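Local coordinates for protein 3-dehydroquinate dehydratase (Aquifex aeolicus, PDB 2EGZ) that catalyses the cis-dehydration of 3-dehydroquinate to 3-dehydroshikimate, the third step of the chorismate pathway leading to aromatic amino acids, at residues 125-130 with 157-162; 129-134 with 141-146. One frame throughout, in Å; residues are numbered along the deposited sequence.

Contact 1 of 2, residues 125-130 with 157-162; sequences WIIREV and LCISRQ
I127 and R128, on successive positions of helix 124-136, meet I159 of the neighbouring helix 150-160 and Q162, a little further along the chain; both helices are outer helices of the TIM barrel. Between the two segments the closest CA atoms are those of R128 and S160, 6.8 Å apart. I127 sends its CG2 branch, the one anti to the backbone N, to I159 CG2 at 3.9 Å, and the two side chains cross at about a right angle. The same I159 methyl also touches the aliphatic root of R128, with R128 CG to I159 CG2 at 3.7 Å. Beyond CG the arginine bends at chi3 (-69°), which carries its guanidinium over to the glutamine. There R128 NH1 donates to Q162 OE1 at 2.8 Å, within the carbonyl plane but with OE1 somewhat out of the guanidinium plane; the N-H...O angle of 140° makes the bond bent, and the guanidinium and amide planes lie 31° apart. The R128 side chain also touches V163 in the following loop. Both R128 and Q162 touch a crystal neighbour, so the lattice may influence their conformations. Chemically, the bond joins a cation to a neutral amide, probably a charge-dipole attraction without compensating charge, while the isoleucines add purely apolar contact.

Contact 2 of 2, residues 129-134 with 141-146; sequences EVLREG and PKIAVK
K142 NZ hydrogen-bonds O1 of a bound tartaric acid, probably from the crystallisation liquor, and forms a long, weak ion pair with D88, while the lysine also makes a cation-pi contact with Y192. K142 is the residue that forms the Schiff base with the substrate, and its backbone belongs to the beta-alpha-beta unit of strand 110-117, helix 124-136 and strand 140-146 in this TIM barrel. The short segments 129-134 and 141-146 run nearly antiparallel, at 154°, with axes 7.6 Å apart at closest approach. Side chains alternate along the strand, so packing and catalysis use opposite faces of it. P141 and I143 point their CB atoms toward the helix, whereas K142 points its own away; its fully extended side chain comes within about 4 Å (nearest atoms) of the side chains of the proton donor/acceptor H116 and of E28, predicted to bind 3-dehydroquinate.

On the helix-facing side no hydrogen bond crosses, and side-chain carbons carry the contact. I143 has CG1 anti to its carbonyl carbon (chi1 -60°), which brings CG1 to V130 CG1 at 3.6 Å; the extended chi2 (176°) then carries CD1 to L131. L131 lies roughly at right angles to both I143 and P141; its CD2 branch reaches P141 CB at 3.9 Å. The L131 side chain also touches S160 and V163, and that of I143 touches L156 of helix 150-160. One turn on, G134 has no side chain, and its backbone comes directly to the proline, with G134 CA to P141 CB at 4.1 Å. The tightest carbon pair is L131 CD2 to I143 CD1 at 3.4 Å, closer than usual van der Waals contact, while L131 CG lies 3.6 Å from the same CD1.

Both contacts start from helix 124-136, sharing E129 and V130, and their centres lie 7 Å apart on the same side of the chain's centre. Along the chain the order is helix 124-136, strand 140-146, helix 150-160: contact 2 seats the helix on the strand that follows it, and contact 1 joins it to the next outer helix. Contact 2 lies deeper, its centre about 12 Å from the centre of the chain against 18 Å for contact 1. They touch through I127 O and I143 CD1 at 3.7 Å, and through S160 CA and L131 CD1 at 3.8 Å. Packing therefore continues from the barrel's partly exposed surface to the strand bearing the Schiff-base lysine.

Contact 1 of 2, residues 125-130 with 157-162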
loop_
_atom_site.group_PDB
_atom_site.type_symbol
_atom_site.label_atom_id
_atom_site.label_comp_id
_atom_site.label_asym_id
_atom_site.label_seq_id
_atom_site.Cartn_x
_atom_site.Cartn_y
_atom_site.Cartn_z
ATOM N N TRP B 125 -9.231 0.893 14.208
ATOM C CA TRP B 125 -9.800 -0.096 13.298
ATOM C C TRP B 125 -8.768 -0.658 12.327
ATOM O O TRP B 125 -8.867 -1.815 11.915
ATOM C CB TRP B 125 -11.002 0.474 12.527
ATOM C CG TRP B 125 -10.669 1.504 11.499
ATOM C CD1 TRP B 125 -10.606 2.855 11.678
ATOM C CD2 TRP B 125 -10.362 1.265 10.119
ATOM N NE1 TRP B 125 -10.285 3.474 10.492
ATOM C CE2 TRP B 125 -10.131 2.523 9.520
ATOM C CE3 TRP B 125 -10.267 0.110 9.331
ATOM C CZ2 TRP B 125 -9.802 2.659 8.163
ATOM C CZ3 TRP B 125 -9.940 0.245 7.980
ATOM C CH2 TRP B 125 -9.714 1.513 7.413
ATOM N N ILE B 126 -7.781 0.157 11.967
ATOM C CA ILE B 126 -6.720 -0.284 11.067
ATOM C C ILE B 126 -5.789 -1.233 11.822
ATOM O O ILE B 126 -5.378 -2.263 11.290
ATOM C CB ILE B 126 -5.917 0.919 10.525
ATOM C CG1 ILE B 126 -6.790 1.707 9.544
ATOM C CG2 ILE B 126 -4.639 0.442 9.844
ATOM C CD1 ILE B 126 -6.105 2.908 8.917
ATOM N N ILE B 127 -5.462 -0.889 13.064
ATOM C CA ILE B 127 -4.606 -1.752 13.872
ATOM C C ILE B 127 -5.251 -3.133 13.984
ATOM O O ILE B 127 -4.604 -4.159 13.762
ATOM C CB ILE B 127 -4.413 -1.174 15.295
ATOM C CG1 ILE B 127 -3.596 0.114 15.214
ATOM C CG2 ILE B 127 -3.739 -2.210 16.201
ATOM C CD1 ILE B 127 -3.468 0.861 16.522
ATOM N N ARG B 128 -6.539 -3.157 14.315
ATOM C CA ARG B 128 -7.253 -4.419 14.459
ATOM C C ARG B 128 -7.384 -5.190 13.149
ATOM O O ARG B 128 -7.295 -6.415 13.138
ATOM C CB ARG B 128 -8.643 -4.182 15.063
ATOM C CG ARG B 128 -8.618 -3.736 16.521
ATOM C CD ARG B 128 -10.025 -3.732 17.115
ATOM N NE ARG B 128 -10.850 -2.684 16.525
ATOM C CZ ARG B 128 -11.051 -1.490 17.072
ATOM N NH1 ARG B 128 -10.494 -1.179 18.238
ATOM N NH2 ARG B 128 -11.803 -0.601 16.442
ATOM N N GLU B 129 -7.600 -4.479 12.046
ATOM C CA GLU B 129 -7.734 -5.147 10.756
ATOM C C GLU B 129 -6.429 -5.817 10.342
ATOM O O GLU B 129 -6.436 -6.928 9.813
ATOM C CB GLU B 129 -8.155 -4.161 9.671
ATOM C CG GLU B 129 -8.385 -4.834 8.327
ATOM C CD GLU B 129 -8.837 -3.862 7.265
ATOM O OE1 GLU B 129 -9.858 -3.177 7.487
ATOM O OE2 GLU B 129 -8.174 -3.784 6.211
ATOM N N VAL B 130 -5.313 -5.132 10.571
ATOM C CA VAL B 130 -4.006 -5.686 10.227
ATOM C C VAL B 130 -3.791 -6.977 11.001
ATOM O O VAL B 130 -3.329 -7.977 10.450
ATOM C CB VAL B 130 -2.867 -4.686 10.561
ATOM C CG1 VAL B 130 -1.509 -5.374 10.463
ATOM C CG2 VAL B 130 -2.926 -3.506 9.600
ATOM N N LEU B 157 -0.417 -0.797 21.982
ATOM C CA LEU B 157 -0.319 -1.954 22.871
ATOM C C LEU B 157 -1.668 -2.416 23.398
ATOM O O LEU B 157 -1.970 -3.613 23.398
ATOM C CB LEU B 157 0.621 -1.637 24.036
ATOM C CG LEU B 157 2.070 -1.360 23.621
ATOM C CD1 LEU B 157 2.858 -0.805 24.795
ATOM C CD2 LEU B 157 2.708 -2.646 23.110
ATOM N N CYS B 158 -2.489 -1.472 23.836
ATOM C CA CYS B 158 -3.799 -1.814 24.372
ATOM C C CYS B 158 -4.791 -2.340 23.343
ATOM O O CYS B 158 -5.534 -3.287 23.614
ATOM C CB CYS B 158 -4.391 -0.607 25.091
ATOM S SG CYS B 158 -3.438 -0.187 26.556
ATOM N N ILE B 159 -4.808 -1.730 22.164
ATOM C CA ILE B 159 -5.730 -2.160 21.124
ATOM C C ILE B 159 -5.362 -3.543 20.592
ATOM O O ILE B 159 -6.234 -4.318 20.188
ATOM C CB ILE B 159 -5.752 -1.139 19.967
ATOM C CG1 ILE B 159 -6.319 0.191 20.468
ATOM C CG2 ILE B 159 -6.576 -1.669 18.800
ATOM C CD1 ILE B 159 -7.739 0.114 20.981
ATOM N N SER B 160 -4.075 -3.869 20.616
ATOM C CA SER B 160 -3.631 -5.164 20.121
ATOM C C SER B 160 -4.229 -6.325 20.913
ATOM O O SER B 160 -4.360 -7.428 20.387
ATOM C CB SER B 160 -2.101 -5.255 20.150
ATOM O OG SER B 160 -1.629 -5.500 21.462
ATOM N N ARG B 161 -4.601 -6.082 22.170
ATOM C CA ARG B 161 -5.181 -7.132 23.008
ATOM C C ARG B 161 -6.590 -7.527 22.569
ATOM O O ARG B 161 -7.096 -8.585 22.954
ATOM C CB ARG B 161 -5.220 -6.690 24.474
ATOM C CG ARG B 161 -3.852 -6.384 25.062
ATOM C CD ARG B 161 -3.949 -5.873 26.494
ATOM N NE ARG B 161 -4.427 -6.888 27.427
ATOM C CZ ARG B 161 -5.559 -6.797 28.115
ATOM N NH1 ARG B 161 -6.339 -5.731 27.974
ATOM N NH2 ARG B 161 -5.911 -7.770 28.946
ATOM N N GLN B 162 -7.219 -6.681 21.759
ATOM C CA GLN B 162 -8.574 -6.945 21.284
ATOM C C GLN B 162 -8.613 -8.008 20.183
ATOM O O GLN B 162 -9.684 -8.470 19.771
ATOM C CB GLN B 162 -9.201 -5.631 20.822
ATOM C CG GLN B 162 -9.068 -4.555 21.898
ATOM C CD GLN B 162 -9.748 -3.253 21.547
ATOM O OE1 GLN B 162 -9.870 -2.896 20.378
ATOM N NE2 GLN B 162 -10.175 -2.520 22.570
#

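Contact 2 of 2, residues 129-134 with 141-146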
loop_
_atom_site.group_PDB
_atom_site.type_symbol
_atom_site.label_atom_id
_atom_site.label_comp_id
_atom_site.label_asym_id
_atom_site.label_seq_id
_atom_site.Cartn_x
_atom_site.Cartn_y
_atom_site.Cartn_z
ATOM N N GLU B 129 -7.600 -4.479 12.046
ATOM C CA GLU B 129 -7.734 -5.147 10.756
ATOM C C GLU B 129 -6.429 -5.817 10.342
ATOM O O GLU B 129 -6.436 -6.928 9.813
ATOM C CB GLU B 129 -8.155 -4.161 9.671
ATOM C CG GLU B 129 -8.385 -4.834 8.327
ATOM C CD GLU B 129 -8.837 -3.862 7.265
ATOM O OE1 GLU B 129 -9.858 -3.177 7.487
ATOM O OE2 GLU B 129 -8.174 -3.784 6.211
ATOM N N VAL B 130 -5.313 -5.132 10.571
ATOM C CA VAL B 130 -4.006 -5.686 10.227
ATOM C C VAL B 130 -3.791 -6.977 11.001
ATOM O O VAL B 130 -3.329 -7.977 10.450
ATOM C CB VAL B 130 -2.867 -4.686 10.561
ATOM C CG1 VAL B 130 -1.509 -5.374 10.463
ATOM C CG2 VAL B 130 -2.926 -3.506 9.600
ATOM N N LEU B 131 -4.131 -6.957 12.283
ATOM C CA LEU B 131 -3.976 -8.140 13.118
ATOM C C LEU B 131 -4.891 -9.268 12.660
ATOM O O LEU B 131 -4.460 -10.413 12.519
ATOM C CB LEU B 131 -4.278 -7.793 14.575
ATOM C CG LEU B 131 -3.309 -6.785 15.193
ATOM C CD1 LEU B 131 -3.792 -6.403 16.585
ATOM C CD2 LEU B 131 -1.909 -7.393 15.251
ATOM N N ARG B 132 -6.156 -8.946 12.420
ATOM C CA ARG B 132 -7.095 -9.970 11.988
ATOM C C ARG B 132 -6.749 -10.569 10.635
ATOM O O ARG B 132 -6.888 -11.774 10.442
ATOM C CB ARG B 132 -8.521 -9.413 11.984
ATOM C CG ARG B 132 -9.058 -9.282 13.396
ATOM C CD ARG B 132 -10.475 -8.767 13.473
ATOM N NE ARG B 132 -10.883 -8.711 14.874
ATOM C CZ ARG B 132 -11.435 -7.651 15.457
ATOM N NH1 ARG B 132 -11.656 -6.548 14.757
ATOM N NH2 ARG B 132 -11.742 -7.693 16.752
ATOM N N GLU B 133 -6.296 -9.738 9.701
ATOM C CA GLU B 133 -5.927 -10.239 8.379
ATOM C C GLU B 133 -4.707 -11.143 8.495
ATOM O O GLU B 133 -4.620 -12.175 7.830
ATOM C CB GLU B 133 -5.638 -9.079 7.428
ATOM C CG GLU B 133 -6.885 -8.353 6.979
ATOM C CD GLU B 133 -7.754 -9.214 6.083
ATOM O OE1 GLU B 133 -7.396 -9.391 4.900
ATOM O OE2 GLU B 133 -8.787 -9.725 6.565
ATOM N N GLY B 134 -3.768 -10.755 9.351
ATOM C CA GLY B 134 -2.583 -11.568 9.541
ATOM C C GLY B 134 -2.950 -12.976 9.986
ATOM O O GLY B 134 -2.398 -13.958 9.490
ATOM N N PRO B 141 0.971 -11.816 12.773
ATOM C CA PRO B 141 0.884 -10.408 12.392
ATOM C C PRO B 141 1.935 -9.534 13.068
ATOM O O PRO B 141 2.197 -9.665 14.264
ATOM C CB PRO B 141 -0.547 -10.031 12.786
ATOM C CG PRO B 141 -0.816 -10.931 13.961
ATOM C CD PRO B 141 -0.218 -12.242 13.534
ATOM N N LYS B 142 2.544 -8.654 12.279
ATOM C CA LYS B 142 3.563 -7.735 12.772
ATOM C C LYS B 142 3.156 -6.323 12.390
ATOM O O LYS B 142 2.865 -6.053 11.224
ATOM C CB LYS B 142 4.928 -8.049 12.144
ATOM C CG LYS B 142 5.980 -6.987 12.415
ATOM C CD LYS B 142 7.327 -7.331 11.791
ATOM C CE LYS B 142 8.359 -6.261 12.130
ATOM N NZ LYS B 142 9.722 -6.561 11.593
ATOM N N ILE B 143 3.132 -5.428 13.373
ATOM C CA ILE B 143 2.772 -4.035 13.139
ATOM C C ILE B 143 3.911 -3.154 13.636
ATOM O O ILE B 143 4.279 -3.215 14.804
ATOM C CB ILE B 143 1.479 -3.645 13.905
ATOM C CG1 ILE B 143 0.315 -4.522 13.447
ATOM C CG2 ILE B 143 1.146 -2.173 13.663
ATOM C CD1 ILE B 143 -0.971 -4.279 14.217
ATOM N N ALA B 144 4.472 -2.348 12.742
ATOM C CA ALA B 144 5.558 -1.440 13.104
ATOM C C ALA B 144 5.118 -0.049 12.656
ATOM O O ALA B 144 5.115 0.248 11.460
ATOM C CB ALA B 144 6.843 -1.847 12.392
ATOM N N VAL B 145 4.746 0.796 13.615
ATOM C CA VAL B 145 4.260 2.141 13.307
ATOM C C VAL B 145 4.893 3.231 14.171
ATOM O O VAL B 145 5.147 3.031 15.360
ATOM C CB VAL B 145 2.725 2.213 13.471
ATOM C CG1 VAL B 145 2.053 1.243 12.510
ATOM C CG2 VAL B 145 2.333 1.874 14.916
ATOM N N LYS B 146 5.136 4.391 13.568
ATOM C CA LYS B 146 5.747 5.497 14.288
ATOM C C LYS B 146 4.797 6.131 15.289
ATOM O O LYS B 146 3.665 6.492 14.954
ATOM C CB LYS B 146 6.238 6.580 13.322
ATOM C CG LYS B 146 6.878 7.769 14.040
ATOM C CD LYS B 146 7.351 8.848 13.077
ATOM C CE LYS B 146 7.957 10.029 13.834
ATOM N NZ LYS B 146 8.352 11.140 12.921
#